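Local coordinates for sulfotransferase (PDB 5X2B), which probably transfers sulfuryl groups to acceptor molecules as a cytosolic sulfotransferase, and holds adenosine-3'-5'-diphosphate in its nucleotide pocket, at residues G151-H156 and E265-S270. Sequence-based numbering, arbitrary orientation.
Sequences GSWFDH and EKMRNS
Phe154 and Lys266 both carry CG beside the backbone N (chi1 -58° and -68°), which turns the ring of one and the aliphatic chain of the other to meet where residues 151-156 and 265-270 pack together. The Lys266 chain then bends at its second and third torsions and runs past the phenylalanine: its CB lies 3.7 Å from CD1 of Phe154, its CG sits over one face of that ring, and its CE passes Phe154 CB at 3.8 Å. Beyond this apolar passage the ammonium group reaches Asp155, where NZ meets OD1 at 2.9 Å from the syn side, 17° out of the carboxylate plane, in a hydrogen-bonded salt bridge on the solvent side of the contact. With Lys266 cut back to an alanine, the Asp155 carboxylate would probably lose this charged mate and part of the Phe154 ring its aliphatic cover. Deeper in, Met267 approaches the same ring at its edge, CG 3.9 Å from Phe154 CD1, while its sulfur comes obliquely to the Trp153 indole, 4.2 Å from CZ3. The sulfur is thus shared between two Met-aromatic contacts, at 5.3 Å from the Phe154 ring centroid and 5.4 Å from that of the six-membered ring of Trp153. Both aromatic side chains also touch Phe263, on helix 253-266, and Trp153 meets Tyr40 edge-to-face. Ser152 N-caps helix 153-161, its OG accepting a weak bond from Asp155 N at 3.3 Å. Through the side chains described, the start of that helix packs against the end of helix 253-266, two helix ends joined by Met-aromatic contacts inside and a salt bridge at the margin, within the P-loop-type sulfotransferase fold.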
loop_
_atom_site.group_PDB
_atom_site.type_symbol
_atom_site.label_atom_id
_atom_site.label_comp_id
_atom_site.label_asym_id
_atom_site.label_seq_id
_atom_site.Cartn_x
_atom_site.Cartn_y
_atom_site.Cartn_z
ATOM N N GLY A 151 9.917 7.108 -0.149
ATOM C CA GLY A 151 10.384 7.899 0.974
ATOM C C GLY A 151 10.133 7.351 2.341
ATOM O O GLY A 151 9.924 6.155 2.540
ATOM N N SER A 152 10.134 8.250 3.313
ATOM C CA SER A 152 10.130 7.815 4.686
ATOM C C SER A 152 8.826 7.215 5.123
ATOM O O SER A 152 7.764 7.817 5.039
ATOM C CB SER A 152 10.355 8.963 5.636
ATOM O OG SER A 152 9.921 8.524 6.898
ATOM N N TRP A 153 8.895 6.037 5.670
ATOM C CA TRP A 153 7.703 5.497 6.188
ATOM C C TRP A 153 7.015 6.630 6.910
ATOM O O TRP A 153 5.934 7.072 6.544
ATOM C CB TRP A 153 8.056 4.446 7.177
ATOM C CG TRP A 153 6.903 3.749 7.639
ATOM C CD1 TRP A 153 6.220 2.827 6.957
ATOM C CD2 TRP A 153 6.258 3.880 8.924
ATOM N NE1 TRP A 153 5.174 2.362 7.715
ATOM C CE2 TRP A 153 5.183 2.989 8.942
ATOM C CE3 TRP A 153 6.487 4.671 10.059
ATOM C CZ2 TRP A 153 4.326 2.850 10.035
ATOM C CZ3 TRP A 153 5.638 4.538 11.153
ATOM C CH2 TRP A 153 4.577 3.639 11.133
ATOM N N PHE A 154 7.685 7.135 7.928
ATOM C CA PHE A 154 6.990 7.942 8.916
ATOM C C PHE A 154 6.226 9.060 8.255
ATOM O O PHE A 154 5.102 9.304 8.591
ATOM C CB PHE A 154 7.957 8.492 9.967
ATOM C CG PHE A 154 8.740 7.417 10.703
ATOM C CD1 PHE A 154 8.298 6.913 11.913
ATOM C CD2 PHE A 154 9.925 6.919 10.169
ATOM C CE1 PHE A 154 9.026 5.952 12.596
ATOM C CE2 PHE A 154 10.637 5.957 10.819
ATOM C CZ PHE A 154 10.198 5.466 12.041
ATOM N N ASP A 155 6.832 9.725 7.307
ATOM C CA ASP A 155 6.160 10.752 6.595
ATOM C C ASP A 155 4.915 10.262 5.902
ATOM O O ASP A 155 3.889 10.929 5.937
ATOM C CB ASP A 155 7.099 11.306 5.565
ATOM C CG ASP A 155 8.241 12.026 6.194
ATOM O OD1 ASP A 155 8.165 12.141 7.445
ATOM O OD2 ASP A 155 9.175 12.511 5.482
ATOM N N HIS A 156 4.986 9.103 5.268
ATOM C CA HIS A 156 3.837 8.616 4.539
ATOM C C HIS A 156 2.635 8.592 5.441
ATOM O O HIS A 156 1.547 9.119 5.186
ATOM C CB HIS A 156 4.097 7.203 4.057
ATOM C CG HIS A 156 3.226 6.830 2.897
ATOM N ND1 HIS A 156 2.079 6.102 3.051
ATOM C CD2 HIS A 156 3.314 7.161 1.595
ATOM C CE1 HIS A 156 1.495 5.959 1.859
ATOM N NE2 HIS A 156 2.230 6.589 0.956
ATOM N N GLU A 265 10.210 9.378 18.437
ATOM C CA GLU A 265 10.459 10.772 18.089
ATOM C C GLU A 265 9.526 11.233 16.988
ATOM O O GLU A 265 8.990 12.333 17.036
ATOM C CB GLU A 265 11.891 10.938 17.631
ATOM C CG GLU A 265 12.198 12.214 16.898
ATOM C CD GLU A 265 13.609 12.195 16.339
ATOM O OE1 GLU A 265 14.537 12.524 17.103
ATOM O OE2 GLU A 265 13.807 11.828 15.156
ATOM N N LYS A 266 9.324 10.413 15.971
ATOM C CA LYS A 266 8.450 10.852 14.926
ATOM C C LYS A 266 6.984 10.591 15.306
ATOM O O LYS A 266 6.150 11.454 15.119
ATOM C CB LYS A 266 8.834 10.224 13.580
ATOM C CG LYS A 266 10.157 10.706 13.012
ATOM C CD LYS A 266 10.045 11.904 12.030
ATOM C CE LYS A 266 10.278 11.485 10.547
ATOM N NZ LYS A 266 10.134 12.625 9.519
ATOM N N MET A 267 6.661 9.428 15.853
ATOM C CA MET A 267 5.245 9.059 16.020
ATOM C C MET A 267 4.709 9.532 17.323
ATOM O O MET A 267 3.905 8.828 17.943
ATOM C CB MET A 267 5.095 7.549 15.982
ATOM C CG MET A 267 5.658 7.002 14.746
ATOM S SD MET A 267 4.854 7.926 13.486
ATOM C CE MET A 267 3.221 7.311 13.759
ATOM N N ARG A 268 5.133 10.732 17.719
ATOM C CA ARG A 268 4.965 11.197 19.093
ATOM C C ARG A 268 3.631 10.741 19.616
ATOM O O ARG A 268 3.499 9.738 20.324
ATOM C CB ARG A 268 4.977 12.744 19.194
ATOM C CG ARG A 268 6.003 13.518 18.371
ATOM C CD ARG A 268 7.366 13.629 19.068
ATOM N NE ARG A 268 7.457 14.669 20.105
ATOM C CZ ARG A 268 7.900 15.915 19.901
ATOM N NH1 ARG A 268 7.963 16.776 20.907
ATOM N NH2 ARG A 268 8.283 16.315 18.693
ATOM N N ASN A 269 2.630 11.511 19.231
ATOM C CA ASN A 269 1.340 11.469 19.863
ATOM C C ASN A 269 0.394 11.019 18.796
ATOM O O ASN A 269 -0.790 11.360 18.807
ATOM C CB ASN A 269 0.970 12.866 20.343
ATOM C CG ASN A 269 1.935 13.928 19.831
ATOM O OD1 ASN A 269 2.094 14.097 18.631
ATOM N ND2 ASN A 269 2.574 14.647 20.740
ATOM N N SER A 270 0.943 10.268 17.847
ATOM C CA SER A 270 0.153 9.685 16.777
ATOM C C SER A 270 -0.647 8.491 17.304
ATOM O O SER A 270 -0.103 7.465 17.646
ATOM C CB SER A 270 1.069 9.273 15.637
ATOM O OG SER A 270 0.709 7.990 15.213
#